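Local coordinates for protein aminotransferase, class III (Thermomicrobium roseum, PDB 6IO1) that is a thermostable (S)-enantioselective omega-transaminase, binding its pyridoxal-type cofactor and probably transferring amino groups between substrates, at residues R69-A75 against R336-I340; K130-Y134 against A314-H320; K146-M152 against G180-A186; F398-L404 against A445-L450. All blocks are in the same frame, centred on the assembly; numbering follows the deposited sequence.

Contact 1 (R69-A75 against R336-I340); sequences RRELAEA and RNLDI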
# COMPACT_ATOMS: atom_id res chain seq x y z
N ARG B 69 21.52 -10.04 -4.77
CA ARG B 69 21.37 -11.42 -4.32
C ARG B 69 20.58 -12.20 -5.37
O ARG B 69 19.36 -12.04 -5.48
CB ARG B 69 20.69 -11.46 -2.96
CG ARG B 69 21.46 -10.73 -1.87
CD ARG B 69 22.53 -11.62 -1.26
NE ARG B 69 23.04 -11.06 -0.01
CZ ARG B 69 23.69 -11.76 0.91
NH1 ARG B 69 23.92 -13.05 0.72
NH2 ARG B 69 24.12 -11.17 2.01
N ARG B 70 21.28 -13.04 -6.13
CA ARG B 70 20.64 -13.82 -7.18
C ARG B 70 19.65 -14.84 -6.64
O ARG B 70 18.75 -15.27 -7.37
CB ARG B 70 21.70 -14.52 -8.04
CG ARG B 70 22.57 -13.55 -8.82
CD ARG B 70 23.17 -14.18 -10.07
NE ARG B 70 23.78 -15.48 -9.81
CZ ARG B 70 23.87 -16.46 -10.70
NH1 ARG B 70 23.36 -16.30 -11.92
NH2 ARG B 70 24.45 -17.61 -10.38
N GLU B 71 19.80 -15.26 -5.38
CA GLU B 71 18.87 -16.21 -4.79
C GLU B 71 17.45 -15.65 -4.76
O GLU B 71 16.49 -16.35 -5.10
CB GLU B 71 19.32 -16.59 -3.38
CG GLU B 71 20.69 -17.27 -3.33
CD GLU B 71 21.81 -16.29 -3.06
OE1 GLU B 71 21.71 -15.12 -3.50
OE2 GLU B 71 22.80 -16.69 -2.41
N LEU B 72 17.30 -14.39 -4.37
CA LEU B 72 15.98 -13.77 -4.32
C LEU B 72 15.40 -13.61 -5.72
O LEU B 72 14.20 -13.81 -5.93
CB LEU B 72 16.06 -12.42 -3.60
CG LEU B 72 15.95 -12.43 -2.07
CD1 LEU B 72 16.93 -13.39 -1.42
CD2 LEU B 72 16.14 -11.03 -1.51
N ALA B 73 16.25 -13.26 -6.69
CA ALA B 73 15.80 -13.16 -8.08
C ALA B 73 15.30 -14.51 -8.58
O ALA B 73 14.28 -14.59 -9.28
CB ALA B 73 16.92 -12.64 -8.97
N GLU B 74 16.02 -15.59 -8.25
CA GLU B 74 15.60 -16.92 -8.68
C GLU B 74 14.30 -17.33 -8.01
O GLU B 74 13.44 -17.95 -8.64
CB GLU B 74 16.71 -17.94 -8.38
CG GLU B 74 16.24 -19.39 -8.39
CD GLU B 74 15.78 -19.86 -9.76
OE1 GLU B 74 16.07 -19.19 -10.77
OE2 GLU B 74 15.12 -20.92 -9.82
N ALA B 75 14.14 -17.00 -6.73
CA ALA B 75 12.88 -17.29 -6.05
C ALA B 75 11.72 -16.57 -6.73
O ALA B 75 10.66 -17.16 -6.98
CB ALA B 75 12.97 -16.90 -4.58
N ARG B 336 13.06 -16.63 1.05
CA ARG B 336 14.48 -16.73 0.69
C ARG B 336 15.32 -15.70 1.45
O ARG B 336 16.43 -16.00 1.92
CB ARG B 336 14.64 -16.55 -0.82
CG ARG B 336 15.86 -17.26 -1.39
CD ARG B 336 15.68 -18.76 -1.38
NE ARG B 336 16.90 -19.46 -1.79
CZ ARG B 336 17.88 -19.79 -0.96
NH1 ARG B 336 17.78 -19.52 0.33
NH2 ARG B 336 18.96 -20.41 -1.42
N ASN B 337 14.80 -14.47 1.57
CA ASN B 337 15.50 -13.43 2.31
C ASN B 337 15.68 -13.82 3.77
O ASN B 337 16.74 -13.55 4.35
CB ASN B 337 14.72 -12.11 2.19
CG ASN B 337 15.39 -10.97 2.92
OD1 ASN B 337 16.47 -10.53 2.54
ND2 ASN B 337 14.75 -10.48 3.97
N LEU B 338 14.66 -14.42 4.37
CA LEU B 338 14.78 -14.90 5.74
C LEU B 338 15.80 -16.02 5.84
O LEU B 338 16.54 -16.11 6.83
CB LEU B 338 13.42 -15.36 6.26
CG LEU B 338 12.44 -14.24 6.60
CD1 LEU B 338 11.14 -14.81 7.16
CD2 LEU B 338 13.07 -13.27 7.58
N ASP B 339 15.85 -16.90 4.83
CA ASP B 339 16.88 -17.93 4.81
C ASP B 339 18.26 -17.31 4.90
O ASP B 339 19.09 -17.70 5.73
CB ASP B 339 16.77 -18.77 3.53
CG ASP B 339 15.53 -19.63 3.49
OD1 ASP B 339 14.89 -19.81 4.55
OD2 ASP B 339 15.20 -20.13 2.40
N ILE B 340 18.51 -16.30 4.07
CA ILE B 340 19.83 -15.66 4.05
C ILE B 340 20.08 -14.90 5.36
O ILE B 340 21.18 -14.98 5.93
CB ILE B 340 19.96 -14.74 2.83
CG1 ILE B 340 19.90 -15.57 1.55
CG2 ILE B 340 21.26 -13.95 2.89
CD1 ILE B 340 19.98 -14.76 0.28
O HOH W 1 16.46 -19.19 -4.56
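Leu72 and Ile340 meet methyl to methyl, with Leu72 CD1 3.8 Å from Ile340 CD1. Leu72 CD1 also touches Arg336 CB (3.9 Å) and the backbone N of Asn337. The other branch, CD2, lies against the side chain of Asn337, whose OD1 is held by Ser293. With alanine at this position the Ile340 and Arg336 carbons would probably lose the methyl they rest on, leaving a gap between the helices. The second methyl of Ile340, CG2, sits over one face of the Arg69 guanidinium, 3.5 Å from NH1. That guanidinium is anchored by Ile65 O and by a salt bridge to Glu344. Arg336 CG is anti to the backbone N (chi1 -152°), and a bend at chi2 of 71° takes the chain obliquely across Glu71, Arg336 NH2 lying 4.1 Å from Glu71 CG. Arg336 NE reaches Glu71 O through one water, 2.8 Å from NE and 2.9 Å from that oxygen. Arg336 NH1 makes a salt bridge to Asp339 OD2 whose hydrogen bond is weak. The short helix axes run nearly antiparallel, at 155°. This is plain antiparallel helix packing, joining helix 70-82, which also meets the second subunit, to helix 328-344 in a class-III aminotransferase.

Contact 2 (K130-Y134 against A314-H320); sequences KIARY and ADRVFMH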
# COMPACT_ATOMS: atom_id res chain seq x y z
N LYS B 130 -7.03 -0.48 12.51
CA LYS B 130 -8.38 -0.98 12.26
C LYS B 130 -8.64 -2.27 13.02
O LYS B 130 -9.75 -2.48 13.52
CB LYS B 130 -8.59 -1.18 10.75
CG LYS B 130 -8.54 0.11 9.95
CD LYS B 130 -8.81 -0.13 8.47
CE LYS B 130 -10.27 -0.45 8.21
NZ LYS B 130 -10.51 -0.85 6.80
N ILE B 131 -7.63 -3.14 13.13
CA ILE B 131 -7.79 -4.39 13.86
C ILE B 131 -8.02 -4.12 15.34
O ILE B 131 -8.86 -4.76 15.98
CB ILE B 131 -6.59 -5.32 13.63
CG1 ILE B 131 -6.68 -5.99 12.26
CG2 ILE B 131 -6.50 -6.37 14.72
CD1 ILE B 131 -5.52 -6.88 11.94
N ALA B 132 -7.28 -3.17 15.92
CA ALA B 132 -7.48 -2.84 17.33
C ALA B 132 -8.89 -2.31 17.58
O ALA B 132 -9.59 -2.74 18.51
CB ALA B 132 -6.43 -1.82 17.78
N ARG B 133 -9.33 -1.37 16.73
CA ARG B 133 -10.66 -0.81 16.90
C ARG B 133 -11.74 -1.87 16.70
O ARG B 133 -12.71 -1.93 17.46
CB ARG B 133 -10.86 0.37 15.95
CG ARG B 133 -10.02 1.58 16.34
CD ARG B 133 -10.01 2.66 15.27
NE ARG B 133 -9.58 3.94 15.82
CZ ARG B 133 -9.27 5.01 15.09
NH1 ARG B 133 -9.33 4.95 13.77
NH2 ARG B 133 -8.89 6.13 15.69
N TYR B 134 -11.58 -2.73 15.69
CA TYR B 134 -12.52 -3.81 15.44
C TYR B 134 -12.53 -4.82 16.58
O TYR B 134 -13.58 -5.38 16.91
CB TYR B 134 -12.17 -4.49 14.11
CG TYR B 134 -13.09 -5.61 13.69
CD1 TYR B 134 -14.46 -5.41 13.58
CD2 TYR B 134 -12.58 -6.87 13.39
CE1 TYR B 134 -15.29 -6.44 13.18
CE2 TYR B 134 -13.40 -7.90 12.99
CZ TYR B 134 -14.76 -7.68 12.89
OH TYR B 134 -15.59 -8.71 12.50
N ALA B 314 -16.42 -14.26 15.44
CA ALA B 314 -17.59 -13.66 14.81
C ALA B 314 -17.89 -14.37 13.49
O ALA B 314 -17.02 -14.47 12.62
CB ALA B 314 -17.36 -12.16 14.56
N ASP B 315 -19.13 -14.84 13.35
CA ASP B 315 -19.58 -15.51 12.13
C ASP B 315 -19.99 -14.44 11.11
O ASP B 315 -21.17 -14.22 10.82
CB ASP B 315 -20.71 -16.47 12.43
CG ASP B 315 -21.12 -17.30 11.22
OD1 ASP B 315 -20.40 -17.26 10.20
OD2 ASP B 315 -22.16 -17.98 11.29
N ARG B 316 -18.98 -13.77 10.57
CA ARG B 316 -19.18 -12.70 9.61
C ARG B 316 -17.89 -12.54 8.81
O ARG B 316 -16.83 -13.02 9.21
CB ARG B 316 -19.55 -11.39 10.29
CG ARG B 316 -18.41 -10.77 11.07
CD ARG B 316 -18.90 -9.74 12.09
NE ARG B 316 -19.43 -8.54 11.45
CZ ARG B 316 -18.69 -7.62 10.84
NH1 ARG B 316 -19.27 -6.56 10.29
NH2 ARG B 316 -17.37 -7.76 10.77
N VAL B 317 -18.00 -11.85 7.68
CA VAL B 317 -16.83 -11.57 6.86
C VAL B 317 -16.04 -10.43 7.48
O VAL B 317 -16.61 -9.42 7.90
CB VAL B 317 -17.26 -11.24 5.41
CG1 VAL B 317 -16.04 -10.86 4.57
CG2 VAL B 317 -18.00 -12.41 4.79
N PHE B 318 -14.72 -10.60 7.54
CA PHE B 318 -13.84 -9.54 8.00
C PHE B 318 -13.66 -8.55 6.86
O PHE B 318 -12.94 -8.82 5.90
CB PHE B 318 -12.50 -10.12 8.46
CG PHE B 318 -11.53 -9.10 8.97
CD1 PHE B 318 -11.91 -8.17 9.92
CD2 PHE B 318 -10.22 -9.08 8.51
CE1 PHE B 318 -11.01 -7.23 10.39
CE2 PHE B 318 -9.32 -8.14 8.98
CZ PHE B 318 -9.71 -7.22 9.92
N MET B 319 -14.32 -7.39 6.96
CA MET B 319 -14.42 -6.45 5.85
C MET B 319 -13.21 -5.50 5.83
O MET B 319 -13.33 -4.29 5.94
CB MET B 319 -15.73 -5.68 5.92
CG MET B 319 -16.97 -6.55 5.79
SD MET B 319 -17.06 -7.41 4.21
CE MET B 319 -17.28 -6.03 3.08
N HIS B 320 -12.03 -6.09 5.67
CA HIS B 320 -10.81 -5.32 5.53
C HIS B 320 -9.79 -6.11 4.73
O HIS B 320 -9.66 -7.33 4.91
CB HIS B 320 -10.22 -4.94 6.89
CG HIS B 320 -8.83 -4.39 6.81
ND1 HIS B 320 -8.56 -3.05 6.63
CD2 HIS B 320 -7.62 -5.01 6.89
CE1 HIS B 320 -7.25 -2.86 6.60
NE2 HIS B 320 -6.66 -4.03 6.75
O HOH W 2 -12.96 -1.68 5.74
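Lys130 NZ is gripped by three groups. Lys130 NZ donates to His320 ND1 at 2.9 Å, to a water at 2.8 Å, and to the backbone O of Ile157 of the second subunit, whose Phe174 adds a cation-pi contact to the lysine. A bend at chi3 (73°) brings NZ to the edge of the imidazole, in its plane. The water passes the link on to Met319 O, which it reaches at 2.6 Å. His320 NE2 bonds to Thr127 OG1, so the ring is fixed at both nitrogens. At the other end Arg316 NH2 donates to Tyr134 OH at 2.7 Å. The bond is bent, at 132°, and the hydroxyl is tilted from the guanidinium plane. Between these polar ends lies Phe318. Phe318 CE1 is 3.4 Å from Tyr134 CD2, the two rings meeting obliquely with planes 33° apart. Phe318 CZ touches Ile131 CG1 at 4.0 Å, and His320 CB lies over one face of the Phe318 ring. The contact thus clamps the loop before helix 328-344 onto helix 121-138 at the subunit interface. Gln116 of strand 112-118 touches Phe318 and His320, while Ile307 and Leu311 of helix 305-312 pack on Ile131 and Tyr134.

Contact 3 (K146-M152 against G180-A186); sequences KILSRRM and GFIHLTA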
# COMPACT_ATOMS: atom_id res chain seq x y z
N LYS B 146 -9.76 5.53 20.42
CA LYS B 146 -8.65 6.47 20.44
C LYS B 146 -7.31 5.75 20.31
O LYS B 146 -7.11 4.68 20.88
CB LYS B 146 -8.67 7.31 21.71
CG LYS B 146 -9.92 8.16 21.87
CD LYS B 146 -9.84 9.03 23.11
CE LYS B 146 -11.18 9.68 23.42
NZ LYS B 146 -11.16 10.39 24.73
N ILE B 147 -6.37 6.36 19.58
CA ILE B 147 -5.06 5.78 19.36
C ILE B 147 -4.01 6.71 19.95
O ILE B 147 -3.97 7.90 19.61
CB ILE B 147 -4.78 5.52 17.87
CG1 ILE B 147 -5.82 4.55 17.30
CG2 ILE B 147 -3.37 4.99 17.67
CD1 ILE B 147 -5.59 3.11 17.70
N LEU B 148 -3.17 6.17 20.83
CA LEU B 148 -2.08 6.93 21.43
C LEU B 148 -0.84 6.84 20.55
O LEU B 148 -0.43 5.75 20.16
CB LEU B 148 -1.77 6.43 22.84
CG LEU B 148 -2.78 6.77 23.94
CD1 LEU B 148 -2.47 5.99 25.21
CD2 LEU B 148 -2.80 8.27 24.21
N SER B 149 -0.24 8.00 20.26
CA SER B 149 0.98 8.08 19.48
C SER B 149 1.86 9.15 20.11
O SER B 149 1.49 9.76 21.12
CB SER B 149 0.69 8.38 18.00
OG SER B 149 1.85 8.21 17.21
N ARG B 150 3.04 9.37 19.53
CA ARG B 150 4.00 10.29 20.10
C ARG B 150 4.44 11.32 19.08
O ARG B 150 4.38 11.10 17.87
CB ARG B 150 5.23 9.54 20.65
CG ARG B 150 4.89 8.52 21.72
CD ARG B 150 6.09 7.64 22.04
NE ARG B 150 6.47 6.81 20.90
CZ ARG B 150 7.51 5.99 20.89
NH1 ARG B 150 8.27 5.87 21.98
NH2 ARG B 150 7.79 5.28 19.81
N ARG B 151 4.87 12.47 19.59
CA ARG B 151 5.57 13.45 18.76
C ARG B 151 6.85 12.82 18.23
O ARG B 151 7.48 12.01 18.90
CB ARG B 151 5.90 14.70 19.57
CG ARG B 151 4.70 15.53 20.01
CD ARG B 151 5.15 16.69 20.89
NE ARG B 151 4.05 17.60 21.21
CZ ARG B 151 3.76 18.69 20.51
NH1 ARG B 151 4.50 19.02 19.46
NH2 ARG B 151 2.75 19.46 20.88
N MET B 152 7.18 13.14 16.98
CA MET B 152 8.34 12.65 16.24
C MET B 152 8.13 11.21 15.76
O MET B 152 9.06 10.63 15.18
CB MET B 152 9.65 12.74 17.03
CG MET B 152 9.95 14.12 17.59
SD MET B 152 11.41 14.18 18.65
CE MET B 152 12.72 14.14 17.44
N GLY B 180 -9.42 10.76 16.47
CA GLY B 180 -9.17 9.72 17.45
C GLY B 180 -7.72 9.46 17.79
O GLY B 180 -7.43 8.43 18.39
N PHE B 181 -6.81 10.35 17.42
CA PHE B 181 -5.39 10.14 17.67
C PHE B 181 -4.88 11.17 18.68
O PHE B 181 -5.14 12.37 18.53
CB PHE B 181 -4.59 10.21 16.37
CG PHE B 181 -4.83 9.04 15.46
CD1 PHE B 181 -6.04 8.89 14.80
CD2 PHE B 181 -3.85 8.07 15.27
CE1 PHE B 181 -6.27 7.82 13.96
CE2 PHE B 181 -4.08 6.99 14.43
CZ PHE B 181 -5.28 6.87 13.78
N ILE B 182 -4.15 10.69 19.68
CA ILE B 182 -3.59 11.53 20.73
C ILE B 182 -2.08 11.38 20.69
O ILE B 182 -1.56 10.26 20.66
CB ILE B 182 -4.14 11.14 22.12
CG1 ILE B 182 -5.66 11.28 22.13
CG2 ILE B 182 -3.51 12.00 23.21
CD1 ILE B 182 -6.35 10.32 23.07
N HIS B 183 -1.37 12.51 20.69
CA HIS B 183 0.07 12.52 20.53
C HIS B 183 0.75 12.84 21.85
O HIS B 183 0.45 13.87 22.47
CB HIS B 183 0.49 13.51 19.44
CG HIS B 183 0.08 13.07 18.07
ND1 HIS B 183 -1.11 13.45 17.49
CD2 HIS B 183 0.69 12.24 17.19
CE1 HIS B 183 -1.21 12.89 16.30
NE2 HIS B 183 -0.13 12.16 16.09
N LEU B 184 1.64 11.95 22.28
CA LEU B 184 2.44 12.13 23.48
C LEU B 184 3.79 12.74 23.12
O LEU B 184 4.16 12.87 21.95
CB LEU B 184 2.62 10.78 24.19
CG LEU B 184 1.39 9.98 24.60
CD1 LEU B 184 1.73 8.51 24.78
CD2 LEU B 184 0.80 10.54 25.88
N THR B 185 4.54 13.14 24.15
CA THR B 185 5.88 13.67 23.93
C THR B 185 6.85 12.55 23.56
O THR B 185 6.72 11.41 24.01
CB THR B 185 6.40 14.41 25.16
OG1 THR B 185 6.74 13.46 26.19
CG2 THR B 185 5.37 15.39 25.68
N ALA B 186 7.79 12.87 22.67
CA ALA B 186 8.83 11.91 22.24
C ALA B 186 9.85 11.72 23.36
O ALA B 186 10.19 12.73 24.02
CB ALA B 186 9.48 12.41 20.98
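Ile147 and Phe181 are bridge partners in a parallel pair, the two strands of a beta-alpha-beta crossover. Strand 181-184 is the outermost on one side of the mixed sheet that also holds strands 221-226 and 256-260, and strand 146-150 lies just inside it. Five backbone bonds zip the pair together, from Ile147 N to Gly180 O (2.6 Å) up to Arg151 N to Leu184 O. Lys146 can be followed outward. Lys146 CB rests 3.7 Å from Gly180 O and 4.0 Å from Ile182 CD1. The extended chain then brings Lys146 CD to 3.7 Å from Ile182 CD1, and NZ at the tip forms a salt bridge with Glu216 of helix 198-216. Leu148 CD2 packs on Ile182 CB at 3.8 Å on the face shared with Leu184. The opposite face carries Ile147, Phe181, Ser149 and His183. Here Ile147 CB stands over the Phe181 ring in a CH-pi contact, 4.1 Å from the centroid and 25° off the normal. Phe181 also touches Ile129 and Arg133 of helix 121-138. Losing the Phe181 ring to a serine is likely to uncover Ile147 CB and CG2 and to leave a gap between the strand and that helix. Arg150 sends its guanidinium to Glu227 O and Tyr242 OH; Glu227 lines the cofactor pocket. Farther along, His183 CD2 lies 3.9 Å from Ser149 CB, and the ring turns its edge, in plane, to Arg150 O.

Contact 4 (F398-L404 against A445-L450); sequences FKLGPKL and ALSDVL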
# COMPACT_ATOMS: atom_id res chain seq x y z
N PHE B 398 19.54 28.82 5.08
CA PHE B 398 20.85 28.21 4.86
C PHE B 398 20.73 26.93 4.03
O PHE B 398 21.70 26.54 3.38
CB PHE B 398 21.52 27.97 6.22
CG PHE B 398 22.94 27.50 6.15
CD1 PHE B 398 23.99 28.38 5.99
CD2 PHE B 398 23.23 26.16 6.33
CE1 PHE B 398 25.30 27.94 5.96
CE2 PHE B 398 24.53 25.69 6.30
CZ PHE B 398 25.58 26.59 6.11
N LYS B 399 19.57 26.28 4.06
CA LYS B 399 19.33 25.05 3.29
C LYS B 399 20.35 23.97 3.63
O LYS B 399 21.05 23.45 2.75
CB LYS B 399 19.31 25.34 1.79
CG LYS B 399 18.19 26.27 1.35
CD LYS B 399 18.34 26.65 -0.11
CE LYS B 399 17.18 27.51 -0.58
NZ LYS B 399 15.87 26.90 -0.23
N LEU B 400 20.47 23.66 4.92
CA LEU B 400 21.45 22.67 5.36
C LEU B 400 21.19 21.31 4.73
O LEU B 400 22.13 20.61 4.33
CB LEU B 400 21.44 22.56 6.89
CG LEU B 400 22.43 21.54 7.47
CD1 LEU B 400 23.84 22.11 7.48
CD2 LEU B 400 22.01 21.12 8.87
N GLY B 401 19.93 20.91 4.63
CA GLY B 401 19.58 19.62 4.06
C GLY B 401 20.03 19.44 2.62
O GLY B 401 20.73 18.48 2.29
N PRO B 402 19.65 20.37 1.74
CA PRO B 402 20.11 20.27 0.34
C PRO B 402 21.62 20.35 0.19
O PRO B 402 22.20 19.62 -0.63
CB PRO B 402 19.40 21.44 -0.35
CG PRO B 402 18.19 21.68 0.48
CD PRO B 402 18.61 21.40 1.89
N LYS B 403 22.27 21.24 0.94
CA LYS B 403 23.73 21.36 0.84
C LYS B 403 24.41 20.07 1.28
O LYS B 403 25.34 19.60 0.62
CB LYS B 403 24.21 22.54 1.67
CG LYS B 403 23.90 23.91 1.09
CD LYS B 403 24.31 25.01 2.06
CE LYS B 403 24.07 26.39 1.47
NZ LYS B 403 24.25 27.45 2.50
N LEU B 404 23.97 19.50 2.41
CA LEU B 404 24.54 18.23 2.86
C LEU B 404 24.26 17.12 1.87
O LEU B 404 25.12 16.26 1.64
CB LEU B 404 23.99 17.87 4.24
CG LEU B 404 24.65 18.48 5.48
CD1 LEU B 404 23.99 17.98 6.75
CD2 LEU B 404 26.15 18.19 5.49
N ALA B 445 31.93 15.43 3.95
CA ALA B 445 30.73 16.18 3.49
C ALA B 445 30.40 17.29 4.50
O ALA B 445 30.12 18.42 4.06
CB ALA B 445 29.57 15.22 3.34
N LEU B 446 30.48 16.98 5.79
CA LEU B 446 30.23 17.95 6.85
C LEU B 446 31.25 19.08 6.80
O LEU B 446 30.90 20.26 6.97
CB LEU B 446 30.24 17.27 8.21
CG LEU B 446 29.01 16.46 8.62
CD1 LEU B 446 29.34 15.51 9.77
CD2 LEU B 446 27.86 17.38 9.00
N SER B 447 32.52 18.74 6.58
CA SER B 447 33.55 19.76 6.45
C SER B 447 33.31 20.64 5.23
O SER B 447 33.52 21.86 5.29
CB SER B 447 34.93 19.11 6.37
OG SER B 447 35.28 18.50 7.60
N ASP B 448 32.88 20.05 4.12
CA ASP B 448 32.60 20.84 2.92
C ASP B 448 31.53 21.88 3.19
O ASP B 448 31.67 23.05 2.80
CB ASP B 448 32.18 19.92 1.77
CG ASP B 448 33.26 18.94 1.38
OD1 ASP B 448 34.44 19.20 1.70
OD2 ASP B 448 32.93 17.91 0.75
N VAL B 449 30.45 21.48 3.86
CA VAL B 449 29.34 22.40 4.03
C VAL B 449 29.62 23.42 5.13
O VAL B 449 29.34 24.61 4.97
CB VAL B 449 28.03 21.64 4.29
CG1 VAL B 449 26.92 22.61 4.63
CG2 VAL B 449 27.65 20.81 3.08
N LEU B 450 30.20 22.99 6.25
CA LEU B 450 30.32 23.86 7.41
C LEU B 450 31.75 24.17 7.82
O LEU B 450 31.94 24.95 8.77
CB LEU B 450 29.58 23.23 8.61
CG LEU B 450 28.16 22.74 8.33
CD1 LEU B 450 27.76 21.64 9.30
CD2 LEU B 450 27.17 23.89 8.38
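Val449 packs on Lys403 and Leu404 in an apolar helix-helix contact, where the first turns of helix 400-410 meet the last turns of helix 432-450. Both helices lie on the mixed sheet that holds strands 379-384 and 421-424, in the fold type I architecture of class-III aminotransferases. Their short axes cross at 126°, a steep crossing nearer perpendicular than antiparallel. Val449 works with both methyls. Val449 CG1 is anti to the backbone N (chi1 173°) and touches Lys403 CB at 4.0 Å, while Val449 CG2 comes to 3.6 Å from Lys403 O. Leu404 CD2 slots in beside it, 3.9 Å from Val449 CG2 and 4.0 Å from Leu446 CD2. Leu404 and Val449 cross at about a right angle. On the sheet side, Leu404 and Leu446 both touch Ile422. The second cluster is formed around Leu450. Leu450 CD2 touches Phe398 CE2 at 3.8 Å and Leu400 CD1 at 3.9 Å. Leu400 and Leu450 also rest on Val384, so this end of the contact is seated on strand 379-384. The Phe398 ring stacks on Phe394 as well. Between residues 398-404 and 445-450 the contact is apolar; Asp448 adds a salt bridge to Arg411. A polar grip lies within residues 398-404. The Lys403 chain, extended beyond CG, runs over the Phe398 ring: Lys403 NZ sits 3.6 Å above the ring centre and donates to Phe398 O at 2.8 Å, in the carbonyl plane and on a lone pair.

How the contacts relate
From the N terminus, residues 69-75 come first and wait longest for their partner. Residues 130-134 follow, then 146-152. Contact 3 closes first, at 180-186, joining strands 146-150 and 181-184 at a sheet edge. Contact 2 closes next, at 314-320, encloses contact 3 and fixes that loop to helix 121-138. Contact 1 closes last of the three, at 336-340, encloses both and joins helices 70-82 and 328-344. Contact 4 stands apart in series near the C terminus, joining two helices on the other sheet. Contacts 2 and 3 touch directly: Arg133 NH2 packs 3.6 Å from Phe181 CE1. Contacts 1 and 2 both border the second subunit.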